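Long-range contacts in N-acetylmuramoyl-L-alanine amidase (Clostridium intestinale URNW, PDB 6SRT), which probably cleaves, as a zinc-dependent endolysin, the amide bond between N-acetylmuramic acid and L-alanine in bacterial peptidoglycan: residues Tyr29-Phe39 with Arg85-Gly93; Phe112-Met122 with Glu151-Ile162. One frame throughout, in Å; residues are numbered along the deposited sequence. Where two conformers were deposited one is given.

Contact 1: Tyr29-Phe39 with Arg85-Gly93; sequences YTWATPLSYNF and RGRPENAVG
The carbonyl O of V92 is gripped by two donors: in the conformer given, R87 NH1, 2.8 Å from V92 O, which lies near the plane of the guanidinium group, and a water that bridges across to the backbone N of S36. S36 answers with its own carbonyl, for V92 N bonds to S36 O at 2.8 Å, so the two chains are tied here both directly and through water. R87 is held by further bonds, NE to the carbonyl of I71 and NH2 to that of G70. This conformer places its guanidinium with one face under L35 CD2 and its NE 3.5 Å from W31 CZ3, the indole and guanidinium planes standing 78° apart.

L35 CD1 rests against the P88 ring, 3.7 Å from P88 CD; the same CD1 also lies over one face of the W31 indole, while Y29 CB covers the opposite face. At the far end, Y29 OH donates to R85 O at 2.7 Å, in the carbonyl plane and on a lone pair.

The Y37 ring takes A91 CB over one face, a CH-pi contact, and N90 brings its amide to the ring edge with the two planes 75° apart. F39, with CG anti to the backbone N (chi1 180°), turns its ring across the turn: A91 O sits above the ring centre and E89 O lies at the edge, 3.4 Å from CE2. H74 stacks on this ring and also donates to A91 O.

An ST turn at S36 and a type I turn from P88 to A91 shape the meeting, in which the irregular chain between strands 24-25 and 43-48 wraps the loop leaving strand 83-85 of the amidase fold's mixed sheet.

Contact 2: Phe112-Met122 with Glu151-Ile162; sequences FNEEYVTPQQM and ECPGNNFPFEEI. With ZN (zinc ion), chain B.
Y116 and N156 stack almost flat, ring and amide planes 9° apart, with the asparagine lying over one face of the ring and its CG 3.7 Å from Y116 CE1. Beside them the backbone N of N156 bonds to F112 O at 2.8 Å.

The phenylalanines meet differently. F112 brings CD2 to the edge of the F157 ring, 3.9 Å from F157 CD1, while P153 O lies at the edge of the F112 ring and V117 CG1 over one of its faces. F157 is sandwiched between two prolines, P153 CB on one face and P158 CD on the opposite one. V117 packs on the P158 ring, V117 CG1 to P158 CD at 3.7 Å.

In the conformer given, M122 runs alongside P158, and a bend at chi2 (66°) carries SD to 3.8 Å from P158 CG and brings CE against I162 CG1 and the CG and carboxylate end of E161, which pairs with K165.

At the other end N113 turns its amide back over the loop: OD1 accepts from N155 N at 2.9 Å, while ND2 makes only a weak bond to E151 OE1. A water joins N113 O to N155 ND2.

C152, whose CB is directed away from 112-122, binds the zinc ion through SG at 2.3 Å, with H47 and H144 as the other protein ligands. The packing thus joins the loop leading into helix 119-136, opened by a T118-Q121 capping box, to the loop that carries C152 of the His-His-Cys zinc site of an Amidase_2 domain.

Contacts 1 and 2 lie on opposite sides of the chain's centre, 26 Å between their centres, and do not touch. Both are partly buried and join mainly irregular chain, yet they serve different parts of the fold. Contact 1 ties loops beside the 24-25 and 83-85 side of the sheet, well away from the zinc ion; contact 2 joins the chain at the starts of helices 119-136 and 159-165 and carries one metal ligand. Their chemistry differs too: contact 1 sets aromatic side chains of 29-39 against backbone carbonyls and an arginine of 85-93, whereas 112-122 with 151-162 combines asparagine-rich polar pairing with a proline, phenylalanine and methionine patch.

Contact 1: Tyr29-Phe39 with Arg85-Gly93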
loop_
_atom_site.group_PDB
_atom_site.type_symbol
_atom_site.label_atom_id
_atom_site.label_comp_id
_atom_site.label_asym_id
_atom_site.label_seq_id
_atom_site.Cartn_x
_atom_site.Cartn_y
_atom_site.Cartn_z
ATOM N N TYR A 29 -9.625 3.652 -13.390
ATOM C CA TYR A 29 -10.565 2.713 -12.730
ATOM C C TYR A 29 -12.019 3.183 -12.921
ATOM O O TYR A 29 -12.313 4.400 -13.046
ATOM C CB TYR A 29 -10.325 2.665 -11.232
ATOM C CG TYR A 29 -8.939 2.201 -10.838
ATOM C CD1 TYR A 29 -8.529 0.884 -11.018
ATOM C CD2 TYR A 29 -8.016 3.062 -10.289
ATOM C CE1 TYR A 29 -7.282 0.423 -10.671
ATOM C CE2 TYR A 29 -6.750 2.629 -9.964
ATOM C CZ TYR A 29 -6.346 1.312 -10.173
ATOM O OH TYR A 29 -5.085 0.882 -9.844
ATOM N N THR A 30 -12.927 2.224 -12.869
ATOM C CA THR A 30 -14.367 2.517 -12.758
ATOM C C THR A 30 -14.843 1.979 -11.422
ATOM O O THR A 30 -14.983 0.745 -11.244
ATOM C CB THR A 30 -15.133 1.778 -13.868
ATOM O OG1 THR A 30 -14.669 2.226 -15.143
ATOM C CG2 THR A 30 -16.616 2.041 -13.784
ATOM N N TRP A 31 -15.072 2.856 -10.463
ATOM C CA TRP A 31 -15.394 2.530 -9.074
ATOM C C TRP A 31 -16.815 2.075 -8.996
ATOM O O TRP A 31 -17.739 2.736 -9.545
ATOM C CB TRP A 31 -15.139 3.768 -8.226
ATOM C CG TRP A 31 -13.694 4.179 -8.163
ATOM C CD1 TRP A 31 -13.078 5.163 -8.882
ATOM C CD2 TRP A 31 -12.640 3.468 -7.463
ATOM N NE1 TRP A 31 -11.735 5.142 -8.646
ATOM C CE2 TRP A 31 -11.423 4.086 -7.844
ATOM C CE3 TRP A 31 -12.610 2.366 -6.596
ATOM C CZ2 TRP A 31 -10.209 3.648 -7.343
ATOM C CZ3 TRP A 31 -11.404 1.974 -6.072
ATOM C CH2 TRP A 31 -10.232 2.591 -6.447
ATOM N N ALA A 32 -17.037 0.917 -8.405
ATOM C CA ALA A 32 -18.352 0.285 -8.404
ATOM C C ALA A 32 -19.315 1.002 -7.459
ATOM O O ALA A 32 -20.474 1.207 -7.774
ATOM C CB ALA A 32 -18.282 -1.167 -8.048
ATOM N N THR A 33 -18.853 1.322 -6.261
ATOM C CA THR A 33 -19.680 1.859 -5.177
ATOM C C THR A 33 -19.075 3.191 -4.771
ATOM O O THR A 33 -17.911 3.505 -5.010
ATOM C CB THR A 33 -19.741 0.869 -3.995
ATOM O OG1 THR A 33 -18.453 0.711 -3.406
ATOM C CG2 THR A 33 -20.251 -0.496 -4.390
ATOM N N PRO A 34 -19.837 4.060 -4.077
ATOM C CA PRO A 34 -19.348 5.405 -3.773
ATOM C C PRO A 34 -18.123 5.355 -2.869
ATOM O O PRO A 34 -18.159 4.701 -1.833
ATOM C CB PRO A 34 -20.526 6.086 -3.064
ATOM C CG PRO A 34 -21.714 5.368 -3.540
ATOM C CD PRO A 34 -21.247 3.933 -3.721
ATOM N N LEU A 35 -17.103 6.084 -3.265
ATOM C CA LEU A 35 -15.933 6.297 -2.398
ATOM C C LEU A 35 -16.286 7.308 -1.326
ATOM O O LEU A 35 -16.927 8.303 -1.570
ATOM C CB LEU A 35 -14.729 6.773 -3.215
ATOM C CG LEU A 35 -14.166 5.758 -4.192
ATOM C CD1 LEU A 35 -13.021 6.375 -4.948
ATOM C CD2 LEU A 35 -13.771 4.459 -3.561
ATOM N N SER A 36 -15.793 7.027 -0.130
ATOM C CA SER A 36 -15.820 8.011 0.952
ATOM C C SER A 36 -14.486 8.770 0.964
ATOM O O SER A 36 -13.429 8.110 0.930
ATOM C CB SER A 36 -16.047 7.333 2.263
ATOM O OG SER A 36 -15.916 8.286 3.329
ATOM N N TYR A 37 -14.626 10.040 1.212
ATOM C CA TYR A 37 -13.495 10.981 1.343
ATOM C C TYR A 37 -13.350 11.425 2.764
ATOM O O TYR A 37 -12.530 12.347 3.032
ATOM C CB TYR A 37 -13.539 12.102 0.270
ATOM C CG TYR A 37 -13.413 11.565 -1.140
ATOM C CD1 TYR A 37 -14.467 10.917 -1.756
ATOM C CD2 TYR A 37 -12.207 11.647 -1.821
ATOM C CE1 TYR A 37 -14.364 10.469 -3.070
ATOM C CE2 TYR A 37 -12.079 11.201 -3.109
ATOM C CZ TYR A 37 -13.150 10.599 -3.733
ATOM O OH TYR A 37 -12.980 10.144 -5.031
ATOM N N ASN A 38 -14.040 10.765 3.684
ATOM C CA ASN A 38 -13.869 11.007 5.137
ATOM C C ASN A 38 -12.665 10.194 5.597
ATOM O O ASN A 38 -12.803 9.253 6.340
ATOM C CB ASN A 38 -15.120 10.728 5.941
ATOM C CG ASN A 38 -16.235 11.734 5.720
ATOM O OD1 ASN A 38 -16.058 12.879 5.234
ATOM N ND2 ASN A 38 -17.412 11.303 6.079
ATOM N N PHE A 39 -11.500 10.588 5.082
ATOM C CA PHE A 39 -10.234 9.868 5.264
ATOM C C PHE A 39 -9.241 10.837 5.897
ATOM O O PHE A 39 -9.090 11.914 5.397
ATOM C CB PHE A 39 -9.753 9.445 3.879
ATOM C CG PHE A 39 -8.457 8.687 3.828
ATOM C CD1 PHE A 39 -8.244 7.510 4.501
ATOM C CD2 PHE A 39 -7.405 9.173 3.051
ATOM C CE1 PHE A 39 -7.048 6.829 4.418
ATOM C CE2 PHE A 39 -6.235 8.460 2.906
ATOM C CZ PHE A 39 -6.030 7.302 3.615
ATOM N N ARG A 85 -0.969 3.963 -8.732
ATOM C CA ARG A 85 -2.060 4.478 -7.900
ATOM C C ARG A 85 -3.180 3.431 -7.869
ATOM O O ARG A 85 -3.528 2.886 -8.906
ATOM C CB ARG A 85 -2.583 5.811 -8.408
ATOM C CG ARG A 85 -3.357 6.464 -7.287
ATOM C CD ARG A 85 -3.647 7.784 -7.092
ATOM N NE ARG A 85 -2.611 8.670 -7.441
ATOM C CZ ARG A 85 -1.908 9.358 -6.579
ATOM N NH1 ARG A 85 -1.967 9.148 -5.274
ATOM N NH2 ARG A 85 -1.079 10.272 -7.049
ATOM N N GLY A 86 -3.777 3.304 -6.684
ATOM C CA GLY A 86 -5.019 2.541 -6.506
ATOM C C GLY A 86 -6.152 3.496 -6.146
ATOM O O GLY A 86 -6.568 4.325 -6.943
ATOM N N ARG A 87 -6.614 3.365 -4.912
ATOM C CA ARG A 87 -7.601 4.367 -4.388
ATOM C C ARG A 87 -7.029 5.749 -4.474
ATOM O O ARG A 87 -5.843 5.945 -4.229
ATOM C CB ARG A 87 -7.850 4.335 -2.886
ATOM C CG ARG A 87 -8.501 3.034 -2.507
ATOM C CD ARG A 87 -9.994 3.055 -2.685
ATOM N NE ARG A 87 -10.527 1.736 -2.653
ATOM C CZ ARG A 87 -11.559 1.306 -1.940
ATOM N NH1 ARG A 87 -12.137 2.048 -1.005
ATOM N NH2 ARG A 87 -12.048 0.119 -2.239
ATOM N N PRO A 88 -7.893 6.735 -4.743
ATOM C CA PRO A 88 -7.447 8.118 -4.676
ATOM C C PRO A 88 -6.810 8.383 -3.306
ATOM O O PRO A 88 -7.184 7.843 -2.269
ATOM C CB PRO A 88 -8.727 8.945 -4.873
ATOM C CG PRO A 88 -9.624 8.020 -5.686
ATOM C CD PRO A 88 -9.329 6.650 -5.106
ATOM N N GLU A 89 -5.822 9.283 -3.328
ATOM C CA GLU A 89 -4.965 9.579 -2.169
ATOM C C GLU A 89 -5.773 10.157 -1.031
ATOM O O GLU A 89 -5.313 10.093 0.128
ATOM C CB GLU A 89 -3.820 10.477 -2.569
ATOM C CG GLU A 89 -2.629 10.359 -1.643
ATOM C CD GLU A 89 -1.483 11.215 -2.164
ATOM O OE1 GLU A 89 -0.828 10.800 -3.147
ATOM O OE2 GLU A 89 -1.242 12.323 -1.591
ATOM N N ASN A 90 -6.928 10.753 -1.322
ATOM C CA ASN A 90 -7.819 11.371 -0.335
ATOM C C ASN A 90 -9.067 10.541 -0.019
ATOM O O ASN A 90 -9.967 11.054 0.680
ATOM C CB ASN A 90 -8.200 12.799 -0.728
ATOM C CG ASN A 90 -8.864 12.922 -2.077
ATOM O OD1 ASN A 90 -8.740 12.042 -2.935
ATOM N ND2 ASN A 90 -9.498 14.083 -2.278
ATOM N N ALA A 91 -9.133 9.316 -0.520
ATOM C CA ALA A 91 -10.285 8.448 -0.283
ATOM C C ALA A 91 -9.941 7.354 0.712
ATOM O O ALA A 91 -8.841 6.824 0.751
ATOM C CB ALA A 91 -10.753 7.801 -1.583
ATOM N N VAL A 92 -10.976 6.932 1.471
ATOM C CA VAL A 92 -10.871 5.748 2.312
ATOM C C VAL A 92 -10.647 4.523 1.402
ATOM O O VAL A 92 -11.376 4.316 0.416
ATOM C CB VAL A 92 -12.132 5.577 3.178
ATOM C CG1 VAL A 92 -12.008 4.325 4.053
ATOM C CG2 VAL A 92 -12.419 6.799 4.034
ATOM N N GLY A 93 -9.699 3.650 1.767
ATOM C CA GLY A 93 -9.397 2.397 1.051
ATOM C C GLY A 93 -10.137 1.225 1.654
ATOM O O GLY A 93 -11.008 1.383 2.560
HETATM O O HOH W 1 -14.183 4.591 0.208
HETATM O O HOH W 2 -9.295 12.812 2.753
#

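Contact 2: Phe112-Met122 with Glu151-Ile162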
loop_
_atom_site.group_PDB
_atom_site.type_symbol
_atom_site.label_atom_id
_atom_site.label_comp_id
_atom_site.label_asym_id
_atom_site.label_seq_id
_atom_site.Cartn_x
_atom_site.Cartn_y
_atom_site.Cartn_z
ATOM N N PHE A 112 5.743 -12.683 0.426
ATOM C CA PHE A 112 7.014 -12.554 1.169
ATOM C C PHE A 112 7.165 -13.583 2.275
ATOM O O PHE A 112 8.170 -13.504 2.982
ATOM C CB PHE A 112 7.321 -11.103 1.549
ATOM C CG PHE A 112 7.292 -10.239 0.319
ATOM C CD1 PHE A 112 8.203 -10.364 -0.708
ATOM C CD2 PHE A 112 6.288 -9.312 0.163
ATOM C CE1 PHE A 112 8.105 -9.655 -1.879
ATOM C CE2 PHE A 112 6.155 -8.571 -0.987
ATOM C CZ PHE A 112 7.071 -8.736 -1.984
ATOM N N ASN A 113 6.278 -14.577 2.356
ATOM C CA ASN A 113 6.642 -15.809 3.091
ATOM C C ASN A 113 7.652 -16.643 2.331
ATOM O O ASN A 113 8.279 -17.439 2.982
ATOM C CB ASN A 113 5.394 -16.648 3.297
ATOM C CG ASN A 113 4.505 -16.091 4.365
ATOM O OD1 ASN A 113 4.893 -15.327 5.248
ATOM N ND2 ASN A 113 3.261 -16.526 4.347
ATOM N N GLU A 114 7.856 -16.398 1.043
ATOM C CA GLU A 114 8.634 -17.279 0.130
ATOM C C GLU A 114 9.597 -16.537 -0.794
ATOM O O GLU A 114 10.355 -17.224 -1.562
ATOM C CB GLU A 114 7.700 -18.040 -0.814
ATOM C CG GLU A 114 6.929 -19.138 -0.127
ATOM C CD GLU A 114 6.283 -20.125 -1.087
ATOM O OE1 GLU A 114 6.664 -20.062 -2.285
ATOM O OE2 GLU A 114 5.377 -20.910 -0.627
ATOM N N GLU A 115 9.499 -15.218 -0.761
ATOM C CA GLU A 115 10.169 -14.284 -1.693
ATOM C C GLU A 115 10.769 -13.180 -0.818
ATOM O O GLU A 115 10.306 -13.013 0.319
ATOM C CB GLU A 115 9.178 -13.688 -2.707
ATOM C CG GLU A 115 8.508 -14.678 -3.690
ATOM C CD GLU A 115 7.837 -13.810 -4.763
ATOM O OE1 GLU A 115 8.392 -13.679 -5.840
ATOM O OE2 GLU A 115 6.813 -13.146 -4.508
ATOM N N TYR A 116 11.696 -12.411 -1.393
ATOM C CA TYR A 116 12.135 -11.145 -0.825
ATOM C C TYR A 116 11.720 -10.042 -1.759
ATOM O O TYR A 116 11.584 -10.233 -2.973
ATOM C CB TYR A 116 13.644 -11.125 -0.667
ATOM C CG TYR A 116 14.147 -12.138 0.335
ATOM C CD1 TYR A 116 14.290 -11.825 1.660
ATOM C CD2 TYR A 116 14.379 -13.454 -0.031
ATOM C CE1 TYR A 116 14.674 -12.774 2.594
ATOM C CE2 TYR A 116 14.826 -14.406 0.874
ATOM C CZ TYR A 116 14.891 -14.090 2.227
ATOM O OH TYR A 116 15.343 -15.021 3.149
ATOM N N VAL A 117 11.505 -8.834 -1.216
ATOM C CA VAL A 117 11.241 -7.647 -2.053
ATOM C C VAL A 117 12.451 -7.463 -2.949
ATOM O O VAL A 117 13.615 -7.687 -2.523
ATOM C CB VAL A 117 10.944 -6.419 -1.235
ATOM C CG1 VAL A 117 9.738 -6.591 -0.351
ATOM C CG2 VAL A 117 12.204 -5.804 -0.656
ATOM N N THR A 118 12.182 -7.015 -4.147
ATOM C CA THR A 118 13.269 -6.706 -5.083
ATOM C C THR A 118 13.930 -5.399 -4.657
ATOM O O THR A 118 13.347 -4.579 -3.923
ATOM C CB THR A 118 12.757 -6.561 -6.507
ATOM O OG1 THR A 118 11.924 -5.423 -6.590
ATOM C CG2 THR A 118 12.149 -7.839 -7.024
ATOM N N PRO A 119 15.174 -5.162 -5.113
ATOM C CA PRO A 119 15.797 -3.868 -4.850
ATOM C C PRO A 119 14.986 -2.686 -5.361
ATOM O O PRO A 119 14.926 -1.657 -4.667
ATOM C CB PRO A 119 17.161 -3.945 -5.553
ATOM C CG PRO A 119 17.457 -5.431 -5.565
ATOM C CD PRO A 119 16.122 -6.130 -5.759
ATOM N N GLN A 120 14.326 -2.872 -6.470
ATOM C CA GLN A 120 13.492 -1.805 -7.032
ATOM C C GLN A 120 12.244 -1.559 -6.188
ATOM O O GLN A 120 11.834 -0.409 -5.961
ATOM C CB GLN A 120 13.085 -2.067 -8.487
ATOM C CG GLN A 120 14.257 -2.222 -9.415
ATOM C CD GLN A 120 14.591 -3.689 -9.602
ATOM O OE1 GLN A 120 14.684 -4.571 -8.710
ATOM N NE2 GLN A 120 14.544 -4.038 -10.865
ATOM N N GLN A 121 11.668 -2.627 -5.657
ATOM C CA GLN A 121 10.567 -2.467 -4.695
ATOM C C GLN A 121 11.017 -1.743 -3.445
ATOM O O GLN A 121 10.308 -0.857 -2.962
ATOM C CB GLN A 121 9.918 -3.830 -4.314
ATOM C CG GLN A 121 9.011 -4.380 -5.404
ATOM C CD GLN A 121 8.480 -5.764 -5.095
ATOM O OE1 GLN A 121 9.262 -6.632 -4.649
ATOM N NE2 GLN A 121 7.186 -5.955 -5.364
ATOM N N MET A 122 12.186 -2.085 -2.928
ATOM C CA MET A 122 12.703 -1.413 -1.722
ATOM C C MET A 122 12.843 0.092 -2.011
ATOM O O MET A 122 12.459 0.912 -1.168
ATOM C CB MET A 122 14.021 -2.048 -1.291
ATOM C CG MET A 122 14.471 -1.624 0.083
ATOM S SD MET A 122 13.378 -2.191 1.378
ATOM C CE MET A 122 14.292 -1.561 2.783
ATOM N N GLU A 151 -1.016 -13.211 8.033
ATOM C CA GLU A 151 0.454 -13.343 7.796
ATOM C C GLU A 151 0.930 -12.183 6.932
ATOM O O GLU A 151 2.164 -12.003 6.803
ATOM C CB GLU A 151 0.727 -14.660 7.090
ATOM C CG GLU A 151 0.322 -15.912 7.861
ATOM C CD GLU A 151 1.043 -17.197 7.434
ATOM O OE1 GLU A 151 0.933 -17.534 6.267
ATOM O OE2 GLU A 151 1.667 -17.834 8.279
ATOM N N CYS A 152 0.064 -11.421 6.270
ATOM C CA CYS A 152 0.471 -10.307 5.411
ATOM C C CYS A 152 1.227 -9.285 6.252
ATOM O O CYS A 152 0.775 -8.944 7.374
ATOM C CB CYS A 152 -0.763 -9.723 4.810
ATOM S SG CYS A 152 -0.461 -8.208 3.879
ATOM N N PRO A 153 2.377 -8.721 5.813
ATOM C CA PRO A 153 2.946 -8.763 4.430
ATOM C C PRO A 153 4.030 -9.807 4.190
ATOM O O PRO A 153 4.838 -9.606 3.286
ATOM C CB PRO A 153 3.473 -7.345 4.326
ATOM C CG PRO A 153 4.022 -7.074 5.672
ATOM C CD PRO A 153 2.980 -7.641 6.591
ATOM N N GLY A 154 3.996 -10.888 4.975
ATOM C CA GLY A 154 4.895 -12.011 4.742
ATOM C C GLY A 154 6.149 -11.952 5.585
ATOM O O GLY A 154 6.646 -10.881 5.947
ATOM N N ASN A 155 6.689 -13.130 5.892
ATOM C CA ASN A 155 7.762 -13.233 6.895
ATOM C C ASN A 155 8.983 -12.449 6.537
ATOM O O ASN A 155 9.684 -11.954 7.439
ATOM C CB ASN A 155 8.121 -14.692 7.057
ATOM C CG ASN A 155 7.014 -15.551 7.607
ATOM O OD1 ASN A 155 6.235 -15.047 8.404
ATOM N ND2 ASN A 155 7.033 -16.859 7.319
ATOM N N ASN A 156 9.317 -12.435 5.252
ATOM C CA ASN A 156 10.537 -11.771 4.777
ATOM C C ASN A 156 10.357 -10.289 4.491
ATOM O O ASN A 156 11.317 -9.659 4.080
ATOM C CB ASN A 156 11.057 -12.448 3.520
ATOM C CG ASN A 156 11.367 -13.937 3.641
ATOM O OD1 ASN A 156 11.181 -14.694 2.638
ATOM N ND2 ASN A 156 11.787 -14.361 4.806
ATOM N N PHE A 157 9.162 -9.740 4.671
ATOM C CA PHE A 157 8.965 -8.297 4.313
ATOM C C PHE A 157 9.908 -7.481 5.194
ATOM O O PHE A 157 9.972 -7.738 6.399
ATOM C CB PHE A 157 7.499 -7.925 4.547
ATOM C CG PHE A 157 7.231 -6.556 4.007
ATOM C CD1 PHE A 157 6.953 -6.367 2.674
ATOM C CD2 PHE A 157 7.183 -5.444 4.846
ATOM C CE1 PHE A 157 6.722 -5.087 2.176
ATOM C CE2 PHE A 157 6.974 -4.192 4.331
ATOM C CZ PHE A 157 6.717 -4.003 3.001
ATOM N N PRO A 158 10.695 -6.564 4.603
ATOM C CA PRO A 158 11.825 -5.958 5.320
ATOM C C PRO A 158 11.431 -4.743 6.158
ATOM O O PRO A 158 11.885 -3.620 5.979
ATOM C CB PRO A 158 12.766 -5.659 4.168
ATOM C CG PRO A 158 11.841 -5.193 3.107
ATOM C CD PRO A 158 10.676 -6.181 3.162
ATOM N N PHE A 159 10.472 -4.990 7.036
ATOM C CA PHE A 159 9.862 -3.903 7.844
ATOM C C PHE A 159 10.857 -3.141 8.713
ATOM O O PHE A 159 10.822 -1.921 8.748
ATOM C CB PHE A 159 8.711 -4.450 8.697
ATOM C CG PHE A 159 7.907 -3.457 9.490
ATOM C CD1 PHE A 159 7.196 -2.439 8.891
ATOM C CD2 PHE A 159 7.798 -3.600 10.840
ATOM C CE1 PHE A 159 6.450 -1.559 9.659
ATOM C CE2 PHE A 159 7.056 -2.737 11.611
ATOM C CZ PHE A 159 6.356 -1.726 11.021
ATOM N N GLU A 160 11.694 -3.885 9.431
ATOM C CA GLU A 160 12.690 -3.209 10.302
ATOM C C GLU A 160 13.657 -2.418 9.434
ATOM O O GLU A 160 14.048 -1.297 9.854
ATOM C CB GLU A 160 13.350 -4.231 11.212
ATOM C CG GLU A 160 12.386 -4.756 12.286
ATOM C CD GLU A 160 11.803 -3.703 13.221
ATOM O OE1 GLU A 160 12.502 -2.700 13.521
ATOM O OE2 GLU A 160 10.662 -3.880 13.667
ATOM N N GLU A 161 14.072 -2.936 8.292
ATOM C CA GLU A 161 14.977 -2.161 7.412
ATOM C C GLU A 161 14.291 -0.913 6.868
ATOM O O GLU A 161 14.927 0.137 6.793
ATOM C CB GLU A 161 15.441 -3.023 6.245
ATOM C CG GLU A 161 16.451 -2.353 5.307
ATOM C CD GLU A 161 16.915 -3.202 4.127
ATOM O OE1 GLU A 161 16.455 -4.370 4.043
ATOM O OE2 GLU A 161 17.633 -2.645 3.273
ATOM N N ILE A 162 13.013 -0.998 6.503
ATOM C CA ILE A 162 12.254 0.188 6.017
ATOM C C ILE A 162 12.257 1.209 7.139
ATOM O O ILE A 162 12.530 2.388 6.892
ATOM C CB ILE A 162 10.863 -0.300 5.580
ATOM C CG1 ILE A 162 10.941 -1.023 4.251
ATOM C CG2 ILE A 162 9.917 0.899 5.473
ATOM C CD1 ILE A 162 9.718 -1.746 3.880
HETATM ZN ZN ZN B . -2.506 -7.229 3.800
HETATM O O HOH W 3 9.325 -17.571 5.463
HETATM O O HOH W 4 12.249 -8.779 1.560
#